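Local atomic coordinates of AT27789p (Drosophila melanogaster, PDB entry 5UZM), a protein that probably binds RNA, including messenger RNA, as the fly homolog of hnRNP F/H, this piece being its second quasi-RNA recognition motif. Residues E22-E27 with E74-R79; E27-L32 with V57-Q62; G40-M45 with A89-A94; R71-E74 with R79-E82. All blocks are in the same frame, centred on the assembly; numbering follows the deposited sequence. Where two conformers were deposited one is given.

Contact 1. Residues E22-E27 with E74-R79; sequences EQQIEE and EKIGHR
I25 of helix 22-28 and I76 of the short edge strand 75-76 meet through their terminal methyls, CD1 to CD1 at 3.9 Å, in the hydrophobic layer between helix and sheet of this quasi-RNA recognition motif. Q24, one residue earlier on the helix, makes the second touch. Its chain runs extended past CG over the branch methyl of I76, with CB and CD both near 4.1 Å from I76 CG2 and the amide nitrogen NE2 closer, at 3.7 Å from the same methyl. I76 CD1, besides meeting I25 CD1, comes within 4.1 Å of Q24 O, while its CG2 sits against CB and the amide of Q24. The first torsion of I76 (chi1 -62°) separates the two branches, and the extended second one (chi2 178°) carries CD1 on toward the helix. I25 starts from a CB that points away from the strand, and only the end of its side chain returns to reach I76. No hydrogen bond spans the two segments, and the summed buried surface is 133 Å²: a small van der Waals contact, apolar at I25 and with the amide of Q24 laid against I76. Q24 OE1 accepts a hydrogen bond from T21 N, just before the segment. Further out, L16 touches both isoleucines, while F28 and I81 also pack on I76. The backbone of I76 is fixed by a type II' turn from I76 to R79, with G77 at positive phi (61°). Two bonds close this hairpin: I76 N to R79 O and R79 N to I76 O, each 3.0 Å.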
loop_
_atom_site.group_PDB
_atom_site.type_symbol
_atom_site.label_atom_id
_atom_site.label_comp_id
_atom_site.label_asym_id
_atom_site.label_seq_id
_atom_site.Cartn_x
_atom_site.Cartn_y
_atom_site.Cartn_z
ATOM N N GLU A 22 5.752 -7.948 2.300
ATOM C CA GLU A 22 6.169 -6.595 2.647
ATOM C C GLU A 22 7.449 -6.215 1.921
ATOM O O GLU A 22 7.590 -5.073 1.503
ATOM C CB GLU A 22 6.399 -6.444 4.159
ATOM C CG GLU A 22 5.117 -6.428 5.002
ATOM C CD GLU A 22 5.432 -6.360 6.475
ATOM O OE1 GLU A 22 4.513 -6.627 7.293
ATOM O OE2 GLU A 22 6.599 -6.051 6.794
ATOM N N GLN A 23 8.355 -7.169 1.695
ATOM C CA GLN A 23 9.592 -6.827 0.992
ATOM C C GLN A 23 9.303 -6.345 -0.427
ATOM O O GLN A 23 9.951 -5.403 -0.921
ATOM C CB GLN A 23 10.529 -8.043 0.957
ATOM C CG GLN A 23 11.832 -7.753 0.236
ATOM C CD GLN A 23 12.758 -8.969 0.161
ATOM O OE1 GLN A 23 12.359 -10.089 0.473
ATOM N NE2 GLN A 23 14.001 -8.742 -0.236
ATOM N N GLN A 24 8.323 -6.964 -1.098
ATOM C CA GLN A 24 7.979 -6.560 -2.457
ATOM C C GLN A 24 7.332 -5.179 -2.479
ATOM O O GLN A 24 7.542 -4.410 -3.435
ATOM C CB GLN A 24 7.046 -7.592 -3.060
ATOM C CG GLN A 24 7.783 -8.885 -3.427
ATOM C CD GLN A 24 6.822 -9.892 -3.987
ATOM O OE1 GLN A 24 5.875 -10.269 -3.325
ATOM N NE2 GLN A 24 7.008 -10.263 -5.241
ATOM N N ILE A 25 6.522 -4.872 -1.474
ATOM C CA ILE A 25 5.933 -3.525 -1.377
ATOM C C ILE A 25 7.037 -2.498 -1.150
ATOM O O ILE A 25 7.038 -1.422 -1.752
ATOM C CB ILE A 25 4.882 -3.447 -0.252
ATOM C CG1 ILE A 25 3.785 -4.488 -0.482
ATOM C CG2 ILE A 25 4.328 -2.008 -0.118
ATOM C CD1 ILE A 25 3.159 -4.334 -1.757
ATOM N N GLU A 26 7.940 -2.777 -0.211
ATOM C CA GLU A 26 9.053 -1.863 0.062
ATOM C C GLU A 26 9.868 -1.598 -1.200
ATOM O O GLU A 26 10.203 -0.434 -1.501
ATOM C CB GLU A 26 9.926 -2.446 1.174
ATOM C CG GLU A 26 9.196 -2.475 2.564
ATOM C CD GLU A 26 9.724 -3.564 3.553
ATOM O OE1 GLU A 26 10.638 -4.321 3.195
ATOM O OE2 GLU A 26 9.209 -3.684 4.696
ATOM N N GLU A 27 10.125 -2.654 -1.977
ATOM C CA GLU A 27 10.858 -2.524 -3.249
ATOM C C GLU A 27 10.059 -1.719 -4.288
ATOM O O GLU A 27 10.618 -0.864 -4.981
ATOM C CB GLU A 27 11.217 -3.905 -3.787
ATOM C CG GLU A 27 11.838 -3.841 -5.145
ATOM C CD GLU A 27 12.164 -5.205 -5.706
ATOM O OE1 GLU A 27 12.044 -5.384 -6.949
ATOM O OE2 GLU A 27 12.558 -6.077 -4.902
ATOM N N GLU A 74 2.477 0.617 -12.330
ATOM C CA GLU A 74 3.739 -0.113 -12.377
ATOM C C GLU A 74 3.538 -1.521 -11.790
ATOM O O GLU A 74 2.505 -1.830 -11.193
ATOM C CB GLU A 74 4.835 0.662 -11.655
ATOM C CG GLU A 74 5.121 1.999 -12.366
ATOM C CD GLU A 74 6.230 2.797 -11.757
ATOM O OE1 GLU A 74 6.472 3.933 -12.247
ATOM O OE2 GLU A 74 6.829 2.334 -10.776
ATOM N N LYS A 75 4.510 -2.395 -11.997
ATOM C CA LYS A 75 4.332 -3.826 -11.764
ATOM C C LYS A 75 5.057 -4.324 -10.520
ATOM O O LYS A 75 6.177 -3.909 -10.191
ATOM C CB LYS A 75 4.812 -4.662 -12.972
ATOM C CG LYS A 75 3.895 -4.429 -14.187
ATOM C CD LYS A 75 4.416 -5.047 -15.461
ATOM C CE LYS A 75 4.309 -6.523 -15.412
ATOM N NZ LYS A 75 4.519 -7.087 -16.799
ATOM N N ILE A 76 4.441 -5.316 -9.884
ATOM C CA ILE A 76 5.143 -6.248 -8.998
ATOM C C ILE A 76 5.049 -7.612 -9.650
ATOM O O ILE A 76 3.934 -8.130 -9.869
ATOM C CB ILE A 76 4.561 -6.284 -7.578
ATOM C CG1 ILE A 76 4.662 -4.931 -6.892
ATOM C CG2 ILE A 76 5.217 -7.409 -6.761
ATOM C CD1 ILE A 76 4.022 -4.954 -5.484
ATOM N N GLY A 77 6.196 -8.156 -10.025
ATOM C CA GLY A 77 6.172 -9.384 -10.820
ATOM C C GLY A 77 5.451 -9.104 -12.133
ATOM O O GLY A 77 5.746 -8.132 -12.833
ATOM N N HIS A 78 4.423 -9.902 -12.408
ATOM C CA HIS A 78 3.670 -9.732 -13.642
ATOM C C HIS A 78 2.373 -8.967 -13.422
ATOM O O HIS A 78 1.604 -8.814 -14.395
ATOM C CB HIS A 78 3.348 -11.102 -14.282
ATOM C CG HIS A 78 2.552 -11.999 -13.396
ATOM N ND1 HIS A 78 3.127 -13.000 -12.644
ATOM C CD2 HIS A 78 1.219 -12.064 -13.161
ATOM C CE1 HIS A 78 2.186 -13.620 -11.952
ATOM N NE2 HIS A 78 1.021 -13.063 -12.237
ATOM N N ARG A 79 2.119 -8.468 -12.198
ATOM C CA ARG A 79 0.848 -7.837 -11.823
ATOM C C ARG A 79 0.967 -6.324 -11.879
ATOM O O ARG A 79 1.875 -5.747 -11.289
ATOM C CB ARG A 79 0.397 -8.202 -10.398
ATOM C CG ARG A 79 0.145 -9.708 -10.212
ATOM C CD ARG A 79 -1.151 -10.206 -10.939
ATOM N NE ARG A 79 -2.340 -9.601 -10.348
ATOM C CZ ARG A 79 -3.588 -9.884 -10.707
ATOM N NH1 ARG A 79 -4.634 -9.283 -10.102
ATOM N NH2 ARG A 79 -3.789 -10.760 -11.677
#

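Contact 2. Residues E27-L32 with V57-Q62; sequences EFFSGL and VQFESQ
F29 and F59 both carry CG opposite their own carbonyl carbon (chi1 -72° and -60°), and from these starting points the two side chains reach each other. The rings form a T-shaped (edge-to-face) pair, planes at 88°, centroids 5.3 Å apart. F59 supplies the edge: its CZ stands over the centre of the F29 ring, 4.0 Å from F29 CG and about equally far from F29 CD2. The opposite face of F29 is covered by F28 of the same segment, whose CD2 also lies over the ring centre, so the F29 ring is held between two aromatic neighbours. L32 adds a second touch on F59, its CB lying 3.9 Å from F59 CE1 and its CD1 4.1 Å from the same carbon. V57 approaches F29 obliquely through CG2, which is 4.2 Å from F29 CE2. The backbone places F29 and L32 for this: F29 is the first residue to leave helical angles after helix 22-28, and a type II turn from F29 to L32 is closed by L32 N to F29 O at 3.0 Å. G31 occupies that turn with positive phi. No hydrogen bond crosses between the segments; the contact is apolar and largely buried. The side chain of A68, on helix 62-69, touches those of F29 and F59, L13 of strand 10-14 packs on F29 and V57, and V11 on F59. Such a layer of aromatic and aliphatic side chains between helices and an antiparallel sheet is the hydrophobic core of the RNA recognition motif fold.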
loop_
_atom_site.group_PDB
_atom_site.type_symbol
_atom_site.label_atom_id
_atom_site.label_comp_id
_atom_site.label_asym_id
_atom_site.label_seq_id
_atom_site.Cartn_x
_atom_site.Cartn_y
_atom_site.Cartn_z
ATOM N N GLU A 27 10.125 -2.654 -1.977
ATOM C CA GLU A 27 10.858 -2.524 -3.249
ATOM C C GLU A 27 10.059 -1.719 -4.288
ATOM O O GLU A 27 10.618 -0.864 -4.981
ATOM C CB GLU A 27 11.217 -3.905 -3.787
ATOM C CG GLU A 27 11.838 -3.841 -5.145
ATOM C CD GLU A 27 12.164 -5.205 -5.706
ATOM O OE1 GLU A 27 12.044 -5.384 -6.949
ATOM O OE2 GLU A 27 12.558 -6.077 -4.902
ATOM N N PHE A 28 8.761 -1.971 -4.394
ATOM C CA PHE A 28 7.928 -1.219 -5.326
ATOM C C PHE A 28 7.963 0.269 -5.013
ATOM O O PHE A 28 7.951 1.094 -5.932
ATOM C CB PHE A 28 6.505 -1.760 -5.226
ATOM C CG PHE A 28 5.550 -1.174 -6.171
ATOM C CD1 PHE A 28 5.495 -1.603 -7.486
ATOM C CD2 PHE A 28 4.688 -0.158 -5.758
ATOM C CE1 PHE A 28 4.583 -1.027 -8.360
ATOM C CE2 PHE A 28 3.770 0.384 -6.637
ATOM C CZ PHE A 28 3.736 -0.040 -7.944
ATOM N N PHE A 29 8.027 0.633 -3.737
ATOM C CA PHE A 29 8.086 2.028 -3.317
ATOM C C PHE A 29 9.509 2.428 -2.926
ATOM O O PHE A 29 9.695 3.289 -2.071
ATOM C CB PHE A 29 7.079 2.249 -2.173
ATOM C CG PHE A 29 5.659 2.234 -2.641
ATOM C CD1 PHE A 29 5.259 3.056 -3.681
ATOM C CD2 PHE A 29 4.703 1.442 -2.039
ATOM C CE1 PHE A 29 3.969 3.063 -4.162
ATOM C CE2 PHE A 29 3.378 1.489 -2.498
ATOM C CZ PHE A 29 3.001 2.321 -3.549
ATOM N N SER A 30 10.519 1.783 -3.531
ATOM C CA SER A 30 11.910 2.139 -3.253
ATOM C C SER A 30 12.139 3.622 -3.462
ATOM O O SER A 30 11.740 4.183 -4.479
ATOM C CB SER A 30 12.838 1.329 -4.152
ATOM O OG SER A 30 14.201 1.692 -3.869
ATOM N N GLY A 31 12.839 4.233 -2.520
ATOM C CA GLY A 31 13.053 5.675 -2.547
ATOM C C GLY A 31 12.056 6.480 -1.752
ATOM O O GLY A 31 12.245 7.690 -1.589
ATOM N N LEU A 32 10.967 5.882 -1.298
ATOM C CA LEU A 32 9.957 6.595 -0.520
ATOM C C LEU A 32 9.987 6.107 0.919
ATOM O O LEU A 32 10.316 4.949 1.193
ATOM C CB LEU A 32 8.569 6.376 -1.103
ATOM C CG LEU A 32 8.510 6.568 -2.632
ATOM C CD1 LEU A 32 7.122 6.315 -3.133
ATOM C CD2 LEU A 32 8.955 7.979 -3.075
ATOM N N VAL A 57 -0.677 1.525 2.460
ATOM C CA VAL A 57 0.705 1.890 2.768
ATOM C C VAL A 57 0.701 3.325 3.280
ATOM O O VAL A 57 0.095 4.205 2.660
ATOM C CB VAL A 57 1.628 1.726 1.536
ATOM C CG1 VAL A 57 3.063 2.173 1.862
ATOM C CG2 VAL A 57 1.586 0.253 1.042
ATOM N N GLN A 58 1.368 3.540 4.407
ATOM C CA GLN A 58 1.474 4.834 5.074
ATOM C C GLN A 58 2.879 5.376 4.882
ATOM O O GLN A 58 3.834 4.681 5.219
ATOM C CB GLN A 58 1.242 4.689 6.573
ATOM C CG GLN A 58 -0.081 4.194 6.951
ATOM C CD GLN A 58 -0.378 4.450 8.413
ATOM O OE1 GLN A 58 -0.899 3.587 9.121
ATOM N NE2 GLN A 58 -0.039 5.647 8.877
ATOM N N PHE A 59 2.992 6.620 4.420
ATOM C CA PHE A 59 4.270 7.290 4.213
ATOM C C PHE A 59 4.513 8.368 5.265
ATOM O O PHE A 59 3.611 8.799 5.981
ATOM C CB PHE A 59 4.321 7.915 2.819
ATOM C CG PHE A 59 4.173 6.906 1.712
ATOM C CD1 PHE A 59 5.283 6.179 1.279
ATOM C CD2 PHE A 59 2.945 6.659 1.131
ATOM C CE1 PHE A 59 5.144 5.220 0.280
ATOM C CE2 PHE A 59 2.800 5.692 0.107
ATOM C CZ PHE A 59 3.906 4.966 -0.297
ATOM N N GLU A 60 5.756 8.860 5.293
ATOM C CA GLU A 60 6.115 9.853 6.294
ATOM C C GLU A 60 5.769 11.265 5.871
ATOM O O GLU A 60 5.739 12.167 6.716
ATOM C CB GLU A 60 7.610 9.777 6.594
ATOM C CG GLU A 60 7.932 10.002 8.029
ATOM C CD GLU A 60 7.497 8.839 8.866
ATOM O OE1 GLU A 60 7.843 7.698 8.492
ATOM O OE2 GLU A 60 6.804 9.057 9.880
ATOM N N SER A 61 5.532 11.496 4.586
ATOM C CA SER A 61 5.400 12.848 4.085
ATOM C C SER A 61 4.365 12.888 2.977
ATOM O O SER A 61 4.059 11.881 2.331
ATOM C CB SER A 61 6.734 13.405 3.568
ATOM O OG SER A 61 7.086 12.832 2.319
ATOM N N GLN A 62 3.834 14.087 2.751
ATOM C CA GLN A 62 2.871 14.286 1.682
ATOM C C GLN A 62 3.512 14.133 0.305
ATOM O O GLN A 62 2.926 13.529 -0.602
ATOM C CB GLN A 62 2.215 15.665 1.849
ATOM C CG GLN A 62 1.550 16.212 0.616
ATOM C CD GLN A 62 0.232 15.559 0.292
ATOM O OE1 GLN A 62 -0.311 14.763 1.072
ATOM N NE2 GLN A 62 -0.299 15.895 -0.873
#

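Contact 3. Residues G40-M45 with A89-A94; sequences GILFVM and AEMKRA
M91 reaches from helix 88-94 to L42 on strand 41-45, and its chain can be followed outward. CB leaves the helix neither toward nor away from the strand; CG lies opposite the backbone N (chi1 177°), and the extended course through SD (chi2 172°) delivers the terminal methyl to the strand. Across the contact the touching is done by CE. That methyl lies 3.6 Å from L42 CD1, 3.7 Å from L42 CG and 3.9 Å from L42 CB, so it rests against one side of the leucine, the two side chains crossing at about a right angle. G40 O is more distant, 4.4 Å from M91 CE. The M91 side chain also packs on F56 and Q58 of strand 54-58. At the other end of the contact a water accepts from M45 N at 3.0 Å; its 2.5 Å to A94 O is too short for a bridge between the backbones to be taken as certain. E90 is salt-bridged to K12 of strand 10-14. The C-terminal helix 88-94 thus covers the sheet face opposite helix 22-28, the face that canonical RNA recognition motifs usually offer to RNA, and packs there on outer strand 41-45 and its neighbour 54-58.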
loop_
_atom_site.group_PDB
_atom_site.type_symbol
_atom_site.label_atom_id
_atom_site.label_comp_id
_atom_site.label_asym_id
_atom_site.label_seq_id
_atom_site.Cartn_x
_atom_site.Cartn_y
_atom_site.Cartn_z
ATOM N N GLY A 40 2.791 0.530 8.945
ATOM C CA GLY A 40 3.315 1.077 7.709
ATOM C C GLY A 40 2.727 0.413 6.481
ATOM O O GLY A 40 2.511 1.069 5.455
ATOM N N ILE A 41 2.559 -0.904 6.528
ATOM C CA ILE A 41 2.057 -1.678 5.389
ATOM C C ILE A 41 1.037 -2.641 5.970
ATOM O O ILE A 41 1.383 -3.450 6.845
ATOM C CB ILE A 41 3.162 -2.478 4.670
ATOM C CG1 ILE A 41 4.270 -1.570 4.091
ATOM C CG2 ILE A 41 2.543 -3.442 3.619
ATOM C CD1 ILE A 41 5.534 -2.339 3.603
ATOM N N LEU A 42 -0.197 -2.588 5.482
ATOM C CA LEU A 42 -1.244 -3.492 5.966
ATOM C C LEU A 42 -1.930 -4.149 4.779
ATOM O O LEU A 42 -2.405 -3.458 3.873
ATOM C CB LEU A 42 -2.258 -2.742 6.832
ATOM C CG LEU A 42 -1.704 -2.310 8.211
ATOM C CD1 LEU A 42 -2.743 -1.578 9.058
ATOM C CD2 LEU A 42 -1.131 -3.500 9.011
ATOM N N PHE A 43 -1.933 -5.478 4.758
ATOM C CA PHE A 43 -2.645 -6.228 3.741
ATOM C C PHE A 43 -4.094 -6.432 4.157
ATOM O O PHE A 43 -4.381 -6.770 5.314
ATOM C CB PHE A 43 -1.942 -7.553 3.479
ATOM C CG PHE A 43 -0.538 -7.382 2.956
ATOM C CD1 PHE A 43 -0.332 -7.018 1.645
ATOM C CD2 PHE A 43 0.570 -7.568 3.768
ATOM C CE1 PHE A 43 0.936 -6.794 1.135
ATOM C CE2 PHE A 43 1.865 -7.366 3.258
ATOM C CZ PHE A 43 2.041 -7.005 1.931
ATOM N N VAL A 44 -5.010 -6.204 3.222
ATOM C CA VAL A 44 -6.437 -6.353 3.514
ATOM C C VAL A 44 -6.836 -7.824 3.417
ATOM O O VAL A 44 -6.474 -8.525 2.475
ATOM C CB VAL A 44 -7.267 -5.476 2.559
ATOM C CG1 VAL A 44 -8.760 -5.585 2.878
ATOM C CG2 VAL A 44 -6.846 -4.032 2.662
ATOM N N MET A 45 -7.653 -8.283 4.387
ATOM C CA MET A 45 -8.114 -9.664 4.463
ATOM C C MET A 45 -9.643 -9.692 4.448
ATOM O O MET A 45 -10.271 -8.729 4.892
ATOM C CB MET A 45 -7.604 -10.337 5.746
ATOM C CG MET A 45 -6.111 -10.271 5.929
ATOM S SD MET A 45 -5.261 -11.408 4.847
ATOM C CE MET A 45 -3.807 -10.432 4.405
ATOM N N ALA A 89 -8.172 6.977 8.330
ATOM C CA ALA A 89 -9.453 6.397 8.743
ATOM C C ALA A 89 -9.858 5.238 7.835
ATOM O O ALA A 89 -10.372 4.223 8.309
ATOM C CB ALA A 89 -10.547 7.467 8.764
ATOM N N GLU A 90 -9.629 5.363 6.524
ATOM C CA GLU A 90 -9.956 4.249 5.638
ATOM C C GLU A 90 -9.052 3.057 5.919
ATOM O O GLU A 90 -9.510 1.906 5.932
ATOM C CB GLU A 90 -9.861 4.688 4.175
ATOM C CG GLU A 90 -10.340 3.582 3.215
ATOM C CD GLU A 90 -10.178 3.921 1.718
ATOM O OE1 GLU A 90 -10.906 3.327 0.886
ATOM O OE2 GLU A 90 -9.326 4.753 1.356
ATOM N N MET A 91 -7.761 3.310 6.154
ATOM C CA MET A 91 -6.851 2.219 6.498
ATOM C C MET A 91 -7.286 1.526 7.786
ATOM O O MET A 91 -7.320 0.288 7.861
ATOM C CB MET A 91 -5.424 2.768 6.627
ATOM C CG MET A 91 -4.374 1.740 7.064
ATOM S SD MET A 91 -2.758 2.526 6.920
ATOM C CE MET A 91 -1.688 1.074 6.784
ATOM N N LYS A 92 -7.602 2.307 8.825
ATOM C CA LYS A 92 -7.980 1.694 10.099
ATOM C C LYS A 92 -9.283 0.911 9.980
ATOM O O LYS A 92 -9.427 -0.154 10.592
ATOM C CB LYS A 92 -8.092 2.758 11.194
ATOM C CG LYS A 92 -6.756 3.335 11.604
ATOM C CD LYS A 92 -6.198 2.624 12.825
ATOM C CE LYS A 92 -4.934 3.307 13.319
ATOM N NZ LYS A 92 -5.069 4.783 13.233
ATOM N N ARG A 93 -10.250 1.424 9.221
ATOM C CA ARG A 93 -11.521 0.713 9.078
ATOM C C ARG A 93 -11.320 -0.667 8.474
ATOM O O ARG A 93 -11.800 -1.673 9.008
ATOM C CB ARG A 93 -12.494 1.528 8.231
ATOM C CG ARG A 93 -13.420 2.400 9.051
ATOM C CD ARG A 93 -14.625 2.819 8.234
ATOM N NE ARG A 93 -14.258 3.237 6.885
ATOM C CZ ARG A 93 -13.683 4.402 6.603
ATOM N NH1 ARG A 93 -13.396 5.254 7.577
ATOM N NH2 ARG A 93 -13.386 4.716 5.352
ATOM N N ALA A 94 -10.587 -0.742 7.366
ATOM C CA ALA A 94 -10.464 -1.995 6.641
ATOM C C ALA A 94 -9.547 -2.994 7.329
ATOM O O ALA A 94 -9.507 -4.159 6.910
ATOM C CB ALA A 94 -9.960 -1.728 5.221
HETATM O O HOH W 1 -8.499 -6.453 6.557
#

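Contact 4. Residues R71-E74 with R79-E82; sequences RNRE and RYIE
R73 lays its guanidinium flat on the ring of Y80, a cation-pi stack set on a G1-type beta bulge of this RNA recognition motif fold, where R73 and E74, in the turn after helix 62-69, together face I81 of strand 79-85. The planes are 15° apart and the group centres 4.6 Å apart. The overlap is offset, toward the CB end of the tyrosine: R73 NH2 is 3.9 Å from Y80 CG and also close to Y80 CB, while R73 NH1 lies 3.8 Å from Y80 CD2. CB of R73 points away from the strand; the bend at chi3 (88°) turns the guanidinium back over the ring. The same tyrosine receives the backbone of R73 at its edge, where R73 O lies in the ring plane, 3.2 Å from Y80 CD2. N72 contributes differently: its OD1 comes within 3.4 Å of E82 CA, and this oxygen accepts a hydrogen bond from the backbone N of I83, so it grips the strand just past the segment. Behind these side chains runs a type II turn from R71 to E74, in which R73 takes the left-handed position that glycine usually fills. Two bonds define the bulge: R73 N donates to I81 O at 2.7 Å, somewhat bent, whereas I81 N meets E74 O at 2.9 Å with a straighter N-H...O angle of 159°.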
loop_
_atom_site.group_PDB
_atom_site.type_symbol
_atom_site.label_atom_id
_atom_site.label_comp_id
_atom_site.label_asym_id
_atom_site.label_seq_id
_atom_site.Cartn_x
_atom_site.Cartn_y
_atom_site.Cartn_z
ATOM N N ARG A 71 3.359 6.097 -9.299
ATOM C CA ARG A 71 3.738 4.741 -9.707
ATOM C C ARG A 71 2.531 3.866 -10.046
ATOM O O ARG A 71 2.691 2.657 -10.238
ATOM C CB ARG A 71 4.584 4.098 -8.621
ATOM C CG ARG A 71 5.899 4.882 -8.458
ATOM C CD ARG A 71 6.845 4.262 -7.497
ATOM N NE ARG A 71 7.909 5.239 -7.240
ATOM C CZ ARG A 71 8.977 5.013 -6.498
ATOM N NH1 ARG A 71 9.188 3.809 -5.968
ATOM N NH2 ARG A 71 9.882 5.982 -6.285
ATOM N N ASN A 72 1.361 4.476 -10.192
ATOM C CA ASN A 72 0.145 3.780 -10.580
ATOM C C ASN A 72 0.366 2.978 -11.854
ATOM O O ASN A 72 0.965 3.467 -12.826
ATOM C CB ASN A 72 -0.987 4.797 -10.774
ATOM C CG ASN A 72 -2.289 4.144 -11.108
ATOM O OD1 ASN A 72 -2.698 3.212 -10.449
ATOM N ND2 ASN A 72 -2.929 4.579 -12.189
ATOM N N ARG A 73 -0.086 1.727 -11.827
ATOM C CA ARG A 73 0.047 0.716 -12.866
ATOM C C ARG A 73 1.483 0.257 -13.149
ATOM O O ARG A 73 1.691 -0.481 -14.108
ATOM C CB ARG A 73 -0.616 1.143 -14.182
ATOM C CG ARG A 73 -2.120 1.436 -13.989
ATOM C CD ARG A 73 -2.952 1.267 -15.241
ATOM N NE ARG A 73 -3.424 -0.101 -15.389
ATOM C CZ ARG A 73 -2.944 -0.969 -16.270
ATOM N NH1 ARG A 73 -1.969 -0.618 -17.099
ATOM N NH2 ARG A 73 -3.443 -2.192 -16.318
ATOM N N GLU A 74 2.477 0.617 -12.330
ATOM C CA GLU A 74 3.739 -0.113 -12.377
ATOM C C GLU A 74 3.538 -1.521 -11.790
ATOM O O GLU A 74 2.505 -1.830 -11.193
ATOM C CB GLU A 74 4.835 0.662 -11.655
ATOM C CG GLU A 74 5.121 1.999 -12.366
ATOM C CD GLU A 74 6.230 2.797 -11.757
ATOM O OE1 GLU A 74 6.472 3.933 -12.247
ATOM O OE2 GLU A 74 6.829 2.334 -10.776
ATOM N N ARG A 79 2.119 -8.468 -12.198
ATOM C CA ARG A 79 0.848 -7.837 -11.823
ATOM C C ARG A 79 0.967 -6.324 -11.879
ATOM O O ARG A 79 1.875 -5.747 -11.289
ATOM C CB ARG A 79 0.397 -8.202 -10.398
ATOM C CG ARG A 79 0.145 -9.708 -10.212
ATOM C CD ARG A 79 -1.151 -10.206 -10.939
ATOM N NE ARG A 79 -2.340 -9.601 -10.348
ATOM C CZ ARG A 79 -3.588 -9.884 -10.707
ATOM N NH1 ARG A 79 -4.634 -9.283 -10.102
ATOM N NH2 ARG A 79 -3.789 -10.760 -11.677
ATOM N N TYR A 80 0.020 -5.699 -12.548
ATOM C CA TYR A 80 -0.099 -4.252 -12.546
ATOM C C TYR A 80 -0.778 -3.781 -11.268
ATOM O O TYR A 80 -1.852 -4.289 -10.891
ATOM C CB TYR A 80 -0.921 -3.819 -13.761
ATOM C CG TYR A 80 -0.263 -4.025 -15.094
ATOM C CD1 TYR A 80 -0.422 -5.210 -15.786
ATOM C CD2 TYR A 80 0.523 -3.027 -15.656
ATOM C CE1 TYR A 80 0.190 -5.407 -17.033
ATOM C CE2 TYR A 80 1.127 -3.207 -16.907
ATOM C CZ TYR A 80 0.953 -4.407 -17.581
ATOM O OH TYR A 80 1.543 -4.634 -18.807
ATOM N N ILE A 81 -0.161 -2.812 -10.597
ATOM C CA ILE A 81 -0.644 -2.380 -9.288
ATOM C C ILE A 81 -1.370 -1.044 -9.449
ATOM O O ILE A 81 -0.778 -0.046 -9.883
ATOM C CB ILE A 81 0.516 -2.270 -8.274
ATOM C CG1 ILE A 81 1.351 -3.576 -8.204
ATOM C CG2 ILE A 81 -0.015 -1.912 -6.901
ATOM C CD1 ILE A 81 0.541 -4.863 -7.970
ATOM N N GLU A 82 -2.656 -1.040 -9.139
ATOM C CA GLU A 82 -3.444 0.190 -9.095
ATOM C C GLU A 82 -3.241 0.866 -7.761
ATOM O O GLU A 82 -3.271 0.208 -6.719
ATOM C CB GLU A 82 -4.929 -0.117 -9.313
ATOM C CG GLU A 82 -5.193 -0.967 -10.556
ATOM C CD GLU A 82 -6.614 -1.502 -10.557
ATOM O OE1 GLU A 82 -7.524 -0.697 -10.856
ATOM O OE2 GLU A 82 -6.823 -2.698 -10.207
#

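How the contacts relate
From the N terminus, helix 22-28 enters first, and contacts 1 and 2 share E27 on it. Contact 2 closes a loop at strand 54-58 and is nested within the larger loop that contact 1 closes at the hairpin 75-79. Contact 3 starts later, on strand 41-45, and ends on the C-terminal helix 88-94, so its segments alternate along the chain with those of contacts 1 and 2. Contact 4 is a short-range closure, following contact 2 in series and lying inside the loop of contact 3; it shares E74 and R79 with contact 1. Together they tie helix 22-28, the 76-79 hairpin, the turn before it and the C-terminal helix to one antiparallel sheet.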